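Local structure of terminal oxygenase component of carbazole 1,9a-dioxygenase (Sphingomonas, 3GKQ) at residues Gly9-Arg14 / Gly350-Val355; Val49-Glu54 / Leu138-Gln143; Glu213-Ser218 / Asp230-His235; Lys257-Ser262 / Asp274-Pro279. The protein probably adds dioxygen to carbazole at a nonheme iron centre, using electrons passed from a ferredoxin through its Rieske [2Fe-2S] cluster. One frame throughout, in Å; residues are numbered along the deposited sequence.

Contact 1. Residues Gly9-Arg14 / Gly350-Val355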
loop_
_atom_site.group_PDB
_atom_site.type_symbol
_atom_site.label_atom_id
_atom_site.label_comp_id
_atom_site.label_asym_id
_atom_site.label_seq_id
_atom_site.Cartn_x
_atom_site.Cartn_y
_atom_site.Cartn_z
ATOM N N GLY A 9 14.015 20.292 24.419
ATOM C CA GLY A 9 13.559 21.635 24.719
ATOM C C GLY A 9 14.158 22.614 23.732
ATOM O O GLY A 9 13.588 23.669 23.455
ATOM N N ILE A 10 15.319 22.254 23.194
ATOM C CA ILE A 10 16.005 23.095 22.224
ATOM C C ILE A 10 15.185 23.155 20.935
ATOM O O ILE A 10 15.114 24.196 20.279
ATOM C CB ILE A 10 17.413 22.538 21.909
ATOM C CG1 ILE A 10 18.183 23.530 21.038
ATOM C CG2 ILE A 10 17.302 21.184 21.218
ATOM C CD1 ILE A 10 18.545 24.815 21.761
ATOM N N ALA A 11 14.561 22.032 20.584
ATOM C CA ALA A 11 13.749 21.949 19.375
ATOM C C ALA A 11 12.437 22.708 19.555
ATOM O O ALA A 11 11.992 23.421 18.651
ATOM C CB ALA A 11 13.467 20.491 19.034
ATOM N N GLU A 12 11.814 22.547 20.718
ATOM C CA GLU A 12 10.561 23.237 20.995
ATOM C C GLU A 12 10.779 24.741 20.881
ATOM O O GLU A 12 10.019 25.433 20.208
ATOM C CB GLU A 12 10.052 22.878 22.398
ATOM C CG GLU A 12 8.710 23.513 22.783
ATOM C CD GLU A 12 8.805 25.018 23.017
ATOM O OE1 GLU A 12 9.752 25.452 23.707
ATOM O OE2 GLU A 12 7.929 25.761 22.520
ATOM N N ARG A 13 11.823 25.241 21.534
ATOM C CA ARG A 13 12.126 26.669 21.496
ATOM C C ARG A 13 12.426 27.152 20.090
ATOM O O ARG A 13 12.043 28.256 19.710
ATOM C CB ARG A 13 13.323 27.007 22.391
ATOM C CG ARG A 13 12.984 27.185 23.858
ATOM C CD ARG A 13 14.095 27.938 24.572
ATOM N NE ARG A 13 15.386 27.262 24.453
ATOM C CZ ARG A 13 15.664 26.081 24.998
ATOM N NH1 ARG A 13 14.743 25.436 25.705
ATOM N NH2 ARG A 13 16.868 25.543 24.841
ATOM N N ARG A 14 13.120 26.323 19.321
ATOM C CA ARG A 14 13.475 26.689 17.959
ATOM C C ARG A 14 12.292 26.731 16.991
ATOM O O ARG A 14 12.211 27.621 16.149
ATOM C CB ARG A 14 14.539 25.730 17.415
ATOM C CG ARG A 14 14.789 25.912 15.929
ATOM C CD ARG A 14 15.990 25.129 15.411
ATOM N NE ARG A 14 16.034 25.201 13.951
ATOM C CZ ARG A 14 15.251 24.485 13.144
ATOM N NH1 ARG A 14 14.373 23.628 13.654
ATOM N NH2 ARG A 14 15.320 24.653 11.832
ATOM N N GLY A 350 11.656 16.251 10.279
ATOM C CA GLY A 350 12.454 17.219 9.549
ATOM C C GLY A 350 12.502 18.617 10.136
ATOM O O GLY A 350 13.560 19.252 10.147
ATOM N N TRP A 351 11.369 19.108 10.631
ATOM C CA TRP A 351 11.324 20.455 11.194
ATOM C C TRP A 351 12.275 20.626 12.372
ATOM O O TRP A 351 12.740 21.736 12.649
ATOM C CB TRP A 351 9.896 20.803 11.632
ATOM C CG TRP A 351 8.881 20.539 10.571
ATOM C CD1 TRP A 351 7.944 19.548 10.564
ATOM C CD2 TRP A 351 8.739 21.233 9.327
ATOM N NE1 TRP A 351 7.228 19.577 9.392
ATOM C CE2 TRP A 351 7.694 20.603 8.612
ATOM C CE3 TRP A 351 9.392 22.329 8.742
ATOM C CZ2 TRP A 351 7.288 21.026 7.345
ATOM C CZ3 TRP A 351 8.988 22.752 7.475
ATOM C CH2 TRP A 351 7.946 22.101 6.793
ATOM N N ARG A 352 12.570 19.530 13.060
ATOM C CA ARG A 352 13.463 19.579 14.216
ATOM C C ARG A 352 14.906 19.210 13.874
ATOM O O ARG A 352 15.842 19.736 14.469
ATOM C CB ARG A 352 12.984 18.611 15.303
ATOM C CG ARG A 352 11.489 18.326 15.293
ATOM C CD ARG A 352 10.675 19.514 15.758
ATOM N NE ARG A 352 9.242 19.237 15.677
ATOM C CZ ARG A 352 8.301 19.986 16.243
ATOM N NH1 ARG A 352 8.636 21.065 16.939
ATOM N NH2 ARG A 352 7.023 19.654 16.113
ATOM N N GLU A 353 15.080 18.301 12.920
ATOM C CA GLU A 353 16.414 17.826 12.560
ATOM C C GLU A 353 17.151 18.567 11.450
ATOM O O GLU A 353 18.357 18.393 11.293
ATOM C CB GLU A 353 16.352 16.342 12.201
ATOM C CG GLU A 353 15.936 15.444 13.343
ATOM C CD GLU A 353 15.897 13.989 12.932
ATOM O OE1 GLU A 353 16.913 13.494 12.396
ATOM O OE2 GLU A 353 14.855 13.338 13.144
ATOM N N GLU A 354 16.437 19.370 10.671
ATOM C CA GLU A 354 17.067 20.122 9.588
ATOM C C GLU A 354 18.176 21.004 10.165
ATOM O O GLU A 354 18.102 21.419 11.322
ATOM C CB GLU A 354 16.026 21.009 8.887
ATOM C CG GLU A 354 15.525 22.170 9.762
ATOM C CD GLU A 354 14.315 22.900 9.182
ATOM O OE1 GLU A 354 13.835 22.535 8.089
ATOM O OE2 GLU A 354 13.841 23.850 9.833
ATOM N N VAL A 355 19.209 21.268 9.369
ATOM C CA VAL A 355 20.305 22.142 9.786
ATOM C C VAL A 355 20.332 23.260 8.750
ATOM O O VAL A 355 20.882 23.105 7.655
ATOM C CB VAL A 355 21.667 21.417 9.789
ATOM C CG1 VAL A 355 22.778 22.411 10.103
ATOM C CG2 VAL A 355 21.665 20.301 10.825
#
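The N-terminal helix 9-15 docks against the end of the short helix 349-353 through the guanidinium group of Arg14, which spans Trp351 and Glu354. Arg14 NH1 donates to Trp351 O at 2.7 Å, nearly head-on to this last-turn carbonyl, while Arg14 NH2 forms a salt bridge to Glu354 OE2 at 2.6 Å. Both acceptors lie close to the guanidinium plane, so the two bonds fix the rotation of that group. The carboxylate stands almost perpendicular to it (planes 89° apart) and presents the anti lone pair of OE2. The reach comes from an Arg14 chain extended from CG to NE, with CG anti to the backbone N (chi1 171°). Arg367 forms a second salt bridge to Glu354 OE2, and Tyr345 binds OE1, so both carboxylate oxygens are engaged. One turn back, Ala11 CB rests 4.2 Å from Arg352 CB, where the two helices come nearest. A leucine in place of Arg14 would probably leave Trp351 O without this donor and Glu354 with Arg367 but without this second positive partner, weakening the hold on the N-terminal helix. Just beyond, Val355 packs on Trp98 of the second subunit, a residue of that subunit's cluster pocket. The contact thus anchors a terminal helix beside the subunit interface of a trimeric Rieske oxygenase, where the cluster of one subunit lies near the catalytic domain of the next.

Contact 2. Residues Val49-Glu54 / Leu138-Gln143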
loop_
_atom_site.group_PDB
_atom_site.type_symbol
_atom_site.label_atom_id
_atom_site.label_comp_id
_atom_site.label_asym_id
_atom_site.label_seq_id
_atom_site.Cartn_x
_atom_site.Cartn_y
_atom_site.Cartn_z
ATOM N N VAL A 49 -12.875 17.633 -8.536
ATOM C CA VAL A 49 -11.554 18.063 -8.093
ATOM C C VAL A 49 -11.457 17.794 -6.596
ATOM O O VAL A 49 -12.467 17.546 -5.930
ATOM C CB VAL A 49 -11.309 19.585 -8.315
ATOM C CG1 VAL A 49 -11.331 19.926 -9.803
ATOM C CG2 VAL A 49 -12.354 20.389 -7.563
ATOM N N GLN A 50 -10.239 17.838 -6.071
ATOM C CA GLN A 50 -10.033 17.638 -4.645
ATOM C C GLN A 50 -8.979 18.624 -4.174
ATOM O O GLN A 50 -7.908 18.722 -4.770
ATOM C CB GLN A 50 -9.568 16.209 -4.341
ATOM C CG GLN A 50 -9.387 15.933 -2.845
ATOM C CD GLN A 50 -8.952 14.504 -2.551
ATOM O OE1 GLN A 50 -9.468 13.553 -3.140
ATOM N NE2 GLN A 50 -8.014 14.347 -1.628
ATOM N N LEU A 51 -9.295 19.379 -3.129
ATOM C CA LEU A 51 -8.338 20.326 -2.577
ATOM C C LEU A 51 -8.501 20.323 -1.067
ATOM O O LEU A 51 -9.622 20.254 -0.551
ATOM C CB LEU A 51 -8.556 21.742 -3.129
ATOM C CG LEU A 51 -9.739 22.559 -2.613
ATOM C CD1 LEU A 51 -9.581 24.009 -3.049
ATOM C CD2 LEU A 51 -11.039 21.974 -3.130
ATOM N N LEU A 52 -7.377 20.387 -0.361
ATOM C CA LEU A 52 -7.388 20.373 1.098
ATOM C C LEU A 52 -8.150 19.175 1.658
ATOM O O LEU A 52 -8.787 19.264 2.709
ATOM C CB LEU A 52 -7.970 21.683 1.642
ATOM C CG LEU A 52 -7.007 22.875 1.599
ATOM C CD1 LEU A 52 -6.823 23.354 0.160
ATOM C CD2 LEU A 52 -7.552 24.001 2.457
ATOM N N GLY A 53 -8.076 18.054 0.943
ATOM C CA GLY A 53 -8.741 16.836 1.375
ATOM C C GLY A 53 -10.240 16.769 1.121
ATOM O O GLY A 53 -10.874 15.765 1.437
ATOM N N GLU A 54 -10.810 17.826 0.554
ATOM C CA GLU A 54 -12.244 17.862 0.285
ATOM C C GLU A 54 -12.563 17.598 -1.188
ATOM O O GLU A 54 -11.942 18.172 -2.081
ATOM C CB GLU A 54 -12.810 19.220 0.725
ATOM C CG GLU A 54 -12.770 19.417 2.250
ATOM C CD GLU A 54 -13.239 20.801 2.702
ATOM O OE1 GLU A 54 -14.074 21.419 2.013
ATOM O OE2 GLU A 54 -12.782 21.263 3.768
ATOM N N LEU A 138 -11.648 28.574 -5.599
ATOM C CA LEU A 138 -12.683 28.140 -4.672
ATOM C C LEU A 138 -12.302 28.623 -3.280
ATOM O O LEU A 138 -11.119 28.654 -2.933
ATOM C CB LEU A 138 -12.793 26.617 -4.638
ATOM C CG LEU A 138 -13.114 25.848 -5.917
ATOM C CD1 LEU A 138 -13.279 24.372 -5.568
ATOM C CD2 LEU A 138 -14.381 26.397 -6.560
ATOM N N PHE A 139 -13.292 29.017 -2.488
ATOM C CA PHE A 139 -13.014 29.435 -1.121
ATOM C C PHE A 139 -13.327 28.231 -0.235
ATOM O O PHE A 139 -14.440 27.706 -0.264
ATOM C CB PHE A 139 -13.892 30.615 -0.704
ATOM C CG PHE A 139 -13.552 31.166 0.656
ATOM C CD1 PHE A 139 -12.430 31.968 0.834
ATOM C CD2 PHE A 139 -14.336 30.853 1.766
ATOM C CE1 PHE A 139 -12.087 32.453 2.095
ATOM C CE2 PHE A 139 -14.003 31.334 3.034
ATOM C CZ PHE A 139 -12.873 32.137 3.198
ATOM N N VAL A 140 -12.339 27.783 0.531
ATOM C CA VAL A 140 -12.526 26.645 1.418
ATOM C C VAL A 140 -12.514 27.162 2.846
ATOM O O VAL A 140 -11.470 27.559 3.360
ATOM C CB VAL A 140 -11.397 25.610 1.257
ATOM C CG1 VAL A 140 -11.638 24.424 2.191
ATOM C CG2 VAL A 140 -11.323 25.144 -0.192
ATOM N N GLY A 141 -13.681 27.166 3.479
ATOM C CA GLY A 141 -13.770 27.658 4.841
ATOM C C GLY A 141 -15.208 27.771 5.305
ATOM O O GLY A 141 -16.132 27.404 4.576
ATOM N N ASP A 142 -15.393 28.291 6.516
ATOM C CA ASP A 142 -16.719 28.434 7.104
ATOM C C ASP A 142 -17.142 29.886 7.280
ATOM O O ASP A 142 -18.302 30.169 7.563
ATOM C CB ASP A 142 -16.740 27.738 8.458
ATOM C CG ASP A 142 -16.129 26.358 8.401
ATOM O OD1 ASP A 142 -16.762 25.456 7.808
ATOM O OD2 ASP A 142 -15.008 26.186 8.936
ATOM N N GLN A 143 -16.203 30.807 7.123
ATOM C CA GLN A 143 -16.527 32.216 7.281
ATOM C C GLN A 143 -16.746 32.891 5.937
ATOM O O GLN A 143 -16.416 32.333 4.887
ATOM C CB GLN A 143 -15.411 32.928 8.046
ATOM C CG GLN A 143 -14.052 32.870 7.376
ATOM C CD GLN A 143 -12.941 33.308 8.309
ATOM O OE1 GLN A 143 -12.795 32.767 9.407
ATOM N NE2 GLN A 143 -12.147 34.286 7.878
#
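Glu54 OE2 is gripped by two groups, a salt bridge from Arg29 NH1 and a hydrogen bond from Gln378 NE2, and it also rests 3.7 Å from Val140 CG1. The other oxygen, Glu54 OE1, is bonded by Tyr127. With its polar needs met in this way, the carboxylate can lie against a methyl group, the chains of Glu54 and Val140 approaching from opposite directions. No hydrogen bond joins the two segments, and what remains of the contact is apolar. Val140 divides its work between its methyls: CG2 meets Leu51 CD1 at 3.5 Å, whereas CG1, anti to the backbone N (chi1 -179°), faces Leu52 CD2 at 4.1 Å as well as the carboxylate. In both leucine pairs the side chains slide past the valine in opposite directions. The second branch of Leu51 goes to a different neighbour, its CD2 lying 4.1 Å from Leu138 CD1, and here the two leucines are set obliquely. Leu51 also packs on Tyr33 and Val35 of strand 31-35, which adjoins strand 135-140. A type I' turn from Leu51 to Glu54, closed by Glu54 N to Leu51 O at 2.9 Å, brings three of these side chains to one end of the hairpin. Its tip is tied by backbone bonds of Leu52 and Gly53 to Pro289 and Ile290. This is a tight two-residue beta hairpin packed on a second antiparallel sheet, as in the beta-rich Rieske domain of ring-hydroxylating oxygenases, here with its turn leaning on the catalytic domain.

Contact 3. Residues Glu213-Ser218 / Asp230-His235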
loop_
_atom_site.group_PDB
_atom_site.type_symbol
_atom_site.label_atom_id
_atom_site.label_comp_id
_atom_site.label_asym_id
_atom_site.label_seq_id
_atom_site.Cartn_x
_atom_site.Cartn_y
_atom_site.Cartn_z
ATOM N N GLU A 213 19.265 40.615 8.981
ATOM C CA GLU A 213 18.119 41.486 9.211
ATOM C C GLU A 213 17.571 42.242 7.996
ATOM O O GLU A 213 16.432 42.714 8.040
ATOM C CB GLU A 213 18.441 42.478 10.334
ATOM C CG GLU A 213 18.899 41.812 11.632
ATOM C CD GLU A 213 17.949 40.720 12.107
ATOM O OE1 GLU A 213 16.745 41.011 12.294
ATOM O OE2 GLU A 213 18.408 39.569 12.299
ATOM N N GLN A 214 18.351 42.377 6.923
ATOM C CA GLN A 214 17.833 43.073 5.740
ATOM C C GLN A 214 17.702 42.118 4.563
ATOM O O GLN A 214 17.597 42.548 3.408
ATOM C CB GLN A 214 18.722 44.257 5.335
ATOM C CG GLN A 214 17.960 45.347 4.543
ATOM C CD GLN A 214 18.826 46.559 4.195
ATOM O OE1 GLN A 214 19.700 46.952 4.974
ATOM N NE2 GLN A 214 18.576 47.164 3.030
ATOM N N LEU A 215 17.707 40.820 4.862
ATOM C CA LEU A 215 17.585 39.792 3.832
ATOM C C LEU A 215 16.124 39.599 3.446
ATOM O O LEU A 215 15.817 39.033 2.399
ATOM C CB LEU A 215 18.160 38.456 4.327
ATOM C CG LEU A 215 19.651 38.390 4.671
ATOM C CD1 LEU A 215 20.013 36.970 5.086
ATOM C CD2 LEU A 215 20.483 38.821 3.464
ATOM N N THR A 216 15.220 40.068 4.295
ATOM C CA THR A 216 13.802 39.928 4.020
ATOM C C THR A 216 13.013 41.134 4.494
ATOM O O THR A 216 13.502 41.951 5.277
ATOM C CB THR A 216 13.205 38.678 4.719
ATOM O OG1 THR A 216 13.235 38.865 6.141
ATOM C CG2 THR A 216 13.992 37.427 4.362
ATOM N N ARG A 217 11.783 41.227 4.002
ATOM C CA ARG A 217 10.859 42.283 4.376
ATOM C C ARG A 217 9.484 41.628 4.413
ATOM O O ARG A 217 9.098 40.942 3.471
ATOM C CB ARG A 217 10.874 43.420 3.348
ATOM C CG ARG A 217 9.947 44.576 3.710
ATOM C CD ARG A 217 10.239 45.825 2.880
ATOM N NE ARG A 217 9.913 45.668 1.463
ATOM C CZ ARG A 217 8.674 45.639 0.978
ATOM N NH1 ARG A 217 7.632 45.753 1.795
ATOM N NH2 ARG A 217 8.477 45.503 -0.328
ATOM N N SER A 218 8.760 41.818 5.509
ATOM C CA SER A 218 7.431 41.241 5.647
ATOM C C SER A 218 6.346 42.291 5.459
ATOM O O SER A 218 6.544 43.470 5.769
ATOM C CB SER A 218 7.268 40.593 7.025
ATOM O OG SER A 218 8.085 39.443 7.152
ATOM N N ASP A 230 11.916 38.334 -0.608
ATOM C CA ASP A 230 13.263 37.818 -0.466
ATOM C C ASP A 230 14.225 38.901 -0.933
ATOM O O ASP A 230 14.286 39.229 -2.120
ATOM C CB ASP A 230 13.419 36.541 -1.289
ATOM C CG ASP A 230 14.852 36.089 -1.395
ATOM O OD1 ASP A 230 15.644 36.360 -0.465
ATOM O OD2 ASP A 230 15.182 35.443 -2.411
ATOM N N LEU A 231 14.961 39.459 0.025
ATOM C CA LEU A 231 15.912 40.533 -0.235
ATOM C C LEU A 231 17.381 40.092 -0.173
ATOM O O LEU A 231 18.256 40.897 0.148
ATOM C CB LEU A 231 15.689 41.665 0.773
ATOM C CG LEU A 231 14.285 42.274 0.896
ATOM C CD1 LEU A 231 14.302 43.323 2.007
ATOM C CD2 LEU A 231 13.847 42.907 -0.429
ATOM N N LEU A 232 17.651 38.825 -0.471
ATOM C CA LEU A 232 19.022 38.321 -0.441
ATOM C C LEU A 232 19.757 38.881 -1.663
ATOM O O LEU A 232 20.941 39.223 -1.593
ATOM C CB LEU A 232 19.024 36.789 -0.491
ATOM C CG LEU A 232 20.246 36.008 0.027
ATOM C CD1 LEU A 232 20.084 34.539 -0.325
ATOM C CD2 LEU A 232 21.526 36.534 -0.578
ATOM N N GLY A 233 19.038 38.971 -2.780
ATOM C CA GLY A 233 19.618 39.489 -4.007
ATOM C C GLY A 233 20.263 40.845 -3.803
ATOM O O GLY A 233 21.489 40.971 -3.777
ATOM N N GLU A 234 19.422 41.859 -3.636
ATOM C CA GLU A 234 19.866 43.230 -3.438
ATOM C C GLU A 234 20.692 43.393 -2.161
ATOM O O GLU A 234 21.023 44.514 -1.775
ATOM C CB GLU A 234 18.639 44.153 -3.396
ATOM C CG GLU A 234 18.944 45.647 -3.350
ATOM C CD GLU A 234 17.683 46.496 -3.261
ATOM O OE1 GLU A 234 16.868 46.457 -4.212
ATOM O OE2 GLU A 234 17.504 47.199 -2.240
ATOM N N HIS A 235 21.029 42.288 -1.503
ATOM C CA HIS A 235 21.809 42.367 -0.269
ATOM C C HIS A 235 22.807 41.225 -0.098
ATOM O O HIS A 235 22.855 40.573 0.952
ATOM C CB HIS A 235 20.864 42.415 0.937
ATOM C CG HIS A 235 19.891 43.553 0.893
ATOM N ND1 HIS A 235 18.964 43.701 -0.119
ATOM C CD2 HIS A 235 19.713 44.608 1.723
ATOM C CE1 HIS A 235 18.259 44.798 0.091
ATOM N NE2 HIS A 235 18.692 45.367 1.201
HETATM O O HOH W 1 16.416 36.444 1.849
#
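Gln214 meets the His235 ring twice, once with its backbone and once with its side chain. The carbonyl oxygen Gln214 O sits over one ring face, toward the rim and 3.5 Å from His235 CG. The side-chain amide reaches the ring edge, where Gln214 NE2 lies in the ring plane 2.6 Å from His235 NE2. Amide and ring are strongly inclined, their planes 69° apart. An extended glutamine chain, its CG anti to the backbone N (chi1 -155°), carries the amide along to that edge. Next to this pair, Leu231 N donates to Leu215 O at 2.6 Å, a bent bond (137° at the hydrogen) that arrives from above the carbonyl plane. A water gives Leu215 O a second donor; its link to Asp230 OD1 is modelled too short and is doubtful. That carboxylate oxygen accepts from Leu232 N at 3.2 Å, forming an Asx turn just where strand 227-230 ends. The segments meet at the end of the edge hairpin of the large antiparallel sheet in the Bet v 1-like catalytic domain: strand 216-219 is its outermost strand within the chain, and Thr216 faces Asp230 as a non-hydrogen-bonded pair. The side chain of Asp230 lies about 11 Å from the bound iron. Leu231 lies against strand 216-219, with CD1 3.6 Å from Thr216 C and 3.7 Å from Arg217 CB. Leu215 points its CD2 toward Leu232 CG, 4.4 Å away, and Pro209 of strand 206-209 touches both leucines.

Contact 4. Residues Lys257-Ser262 / Asp274-Pro279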
loop_
_atom_site.group_PDB
_atom_site.type_symbol
_atom_site.label_atom_id
_atom_site.label_comp_id
_atom_site.label_asym_id
_atom_site.label_seq_id
_atom_site.Cartn_x
_atom_site.Cartn_y
_atom_site.Cartn_z
ATOM N N LYS A 257 20.547 38.641 -19.576
ATOM C CA LYS A 257 19.166 38.825 -19.127
ATOM C C LYS A 257 19.072 38.562 -17.629
ATOM O O LYS A 257 19.321 37.447 -17.166
ATOM C CB LYS A 257 18.219 37.890 -19.880
ATOM C CG LYS A 257 18.056 38.239 -21.344
ATOM C CD LYS A 257 16.922 37.446 -21.977
ATOM C CE LYS A 257 16.688 37.880 -23.415
ATOM N NZ LYS A 257 15.500 37.215 -24.008
ATOM N N MET A 258 18.719 39.602 -16.878
ATOM C CA MET A 258 18.597 39.515 -15.432
ATOM C C MET A 258 17.165 39.186 -15.011
ATOM O O MET A 258 16.236 39.952 -15.276
ATOM C CB MET A 258 19.027 40.838 -14.795
ATOM C CG MET A 258 20.335 41.386 -15.344
ATOM S SD MET A 258 21.689 40.206 -15.221
ATOM C CE MET A 258 22.261 40.536 -13.555
ATOM N N VAL A 259 16.996 38.045 -14.351
ATOM C CA VAL A 259 15.680 37.613 -13.889
ATOM C C VAL A 259 15.703 37.308 -12.397
ATOM O O VAL A 259 16.757 37.366 -11.760
ATOM C CB VAL A 259 15.205 36.352 -14.642
ATOM C CG1 VAL A 259 14.919 36.693 -16.094
ATOM C CG2 VAL A 259 16.259 35.259 -14.545
ATOM N N ALA A 260 14.539 36.981 -11.845
ATOM C CA ALA A 260 14.430 36.669 -10.422
ATOM C C ALA A 260 15.088 37.777 -9.607
ATOM O O ALA A 260 15.956 37.525 -8.764
ATOM C CB ALA A 260 15.094 35.325 -10.121
ATOM N N ILE A 261 14.673 39.008 -9.880
ATOM C CA ILE A 261 15.192 40.176 -9.184
ATOM C C ILE A 261 14.408 40.355 -7.890
ATOM O O ILE A 261 14.958 40.757 -6.865
ATOM C CB ILE A 261 15.043 41.439 -10.062
ATOM C CG1 ILE A 261 16.011 41.355 -11.248
ATOM C CG2 ILE A 261 15.293 42.694 -9.235
ATOM C CD1 ILE A 261 15.862 42.480 -12.248
ATOM N N SER A 262 13.119 40.043 -7.948
ATOM C CA SER A 262 12.248 40.158 -6.789
ATOM C C SER A 262 11.411 38.901 -6.606
ATOM O O SER A 262 10.518 38.615 -7.412
ATOM C CB SER A 262 11.319 41.359 -6.941
ATOM O OG SER A 262 10.338 41.362 -5.918
ATOM N N ASP A 274 9.736 37.767 -10.049
ATOM C CA ASP A 274 9.705 38.868 -10.998
ATOM C C ASP A 274 11.063 39.519 -11.268
ATOM O O ASP A 274 11.729 39.993 -10.346
ATOM C CB ASP A 274 8.715 39.910 -10.482
ATOM C CG ASP A 274 8.337 40.926 -11.528
ATOM O OD1 ASP A 274 8.274 40.559 -12.721
ATOM O OD2 ASP A 274 8.081 42.089 -11.148
ATOM N N PRO A 275 11.501 39.526 -12.540
ATOM C CA PRO A 275 10.814 38.946 -13.701
ATOM C C PRO A 275 11.332 37.531 -13.942
ATOM O O PRO A 275 12.432 37.192 -13.513
ATOM C CB PRO A 275 11.204 39.895 -14.827
ATOM C CG PRO A 275 12.637 40.188 -14.488
ATOM C CD PRO A 275 12.594 40.419 -12.980
ATOM N N PHE A 276 10.548 36.707 -14.629
ATOM C CA PHE A 276 10.958 35.332 -14.896
ATOM C C PHE A 276 9.881 34.646 -15.723
ATOM O O PHE A 276 8.691 34.909 -15.538
ATOM C CB PHE A 276 11.168 34.592 -13.566
ATOM C CG PHE A 276 11.893 33.286 -13.706
ATOM C CD1 PHE A 276 11.203 32.121 -14.031
ATOM C CD2 PHE A 276 13.279 33.234 -13.586
ATOM C CE1 PHE A 276 11.884 30.925 -14.233
ATOM C CE2 PHE A 276 13.972 32.037 -13.787
ATOM C CZ PHE A 276 13.275 30.885 -14.114
ATOM N N PRO A 277 10.273 33.755 -16.650
ATOM C CA PRO A 277 11.631 33.322 -17.008
ATOM C C PRO A 277 12.318 34.266 -18.001
ATOM O O PRO A 277 13.311 33.907 -18.634
ATOM C CB PRO A 277 11.390 31.949 -17.612
ATOM C CG PRO A 277 10.116 32.177 -18.374
ATOM C CD PRO A 277 9.269 32.966 -17.389
ATOM N N ASP A 278 11.774 35.469 -18.132
ATOM C CA ASP A 278 12.320 36.466 -19.042
ATOM C C ASP A 278 12.000 37.838 -18.477
ATOM O O ASP A 278 11.019 38.003 -17.750
ATOM C CB ASP A 278 11.700 36.304 -20.438
ATOM C CG ASP A 278 12.305 37.254 -21.464
ATOM O OD1 ASP A 278 11.882 38.430 -21.523
ATOM O OD2 ASP A 278 13.217 36.821 -22.199
ATOM N N PRO A 279 12.835 38.843 -18.785
ATOM C CA PRO A 279 12.602 40.199 -18.283
ATOM C C PRO A 279 11.215 40.744 -18.630
ATOM O O PRO A 279 10.740 41.688 -18.001
ATOM C CB PRO A 279 13.725 41.000 -18.939
ATOM C CG PRO A 279 14.842 40.006 -18.988
ATOM C CD PRO A 279 14.138 38.753 -19.469
HETATM O O HOH W 2 13.957 39.582 -23.331
#
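Lys257 and Asp278 approach obliquely, and Lys257 NZ meets Asp278 OD2 at 2.9 Å in a salt bridge that runs nearly along the C-O bond. A water links the same ammonium to Asp278 OD1, while Asn199 binds both NZ and OD2. A leucine in place of Lys257 would probably leave the Asp278 carboxylate without its positive mate, and Asn199 without the ammonium it now shares. The lysine chain also passes at about a right angle over Pro279, CD to CD 4.0 Å. Val259 works as a wedge: CG1 leans on Pro279 CD, and CG2, set between the backbone N and the carbonyl carbon (chi1 -68° for CG1), meets Phe276 CD2 obliquely at 3.7 Å. The backbone beyond them forms a classic beta bulge at the start of strand 262-266 in the catalytic-domain sheet, with Ile261 and Ser262 both facing Asp274. Asp274 O accepts from Ser262 N at 2.8 Å and, weakly, from Ile261 N. Ala260 N adds a straight bond to Pro275 O (2.7 Å, 168°), in the carbonyl plane. Cis peptides precede Pro275 and Pro277. Ile261 CD1 lies obliquely against Pro275 CD at 3.9 Å. Pro277 CB sits over one face of the Phe276 ring; this side chain comes within about 7 Å of the bound iron and also meets Phe330.

In the fold
From the N terminus, the chain leaves helix 9-15, which meets residues 350-355 far along the sequence, so contact 1 closes a very long loop within which the other three are nested. Contact 2 comes first, joining the hairpin of the Rieske domain to strand 135-140. Contacts 3 and 4 follow in series, each closing a short hairpin-like loop in the catalytic domain. Their centres are about 17 Å apart, on the same side of the chain's centre and on the opposite side from contact 2. Both sit along the large sheet near the mononuclear iron. Contact 1 ties the N-terminal helix to helix 349-353, late in the catalytic domain.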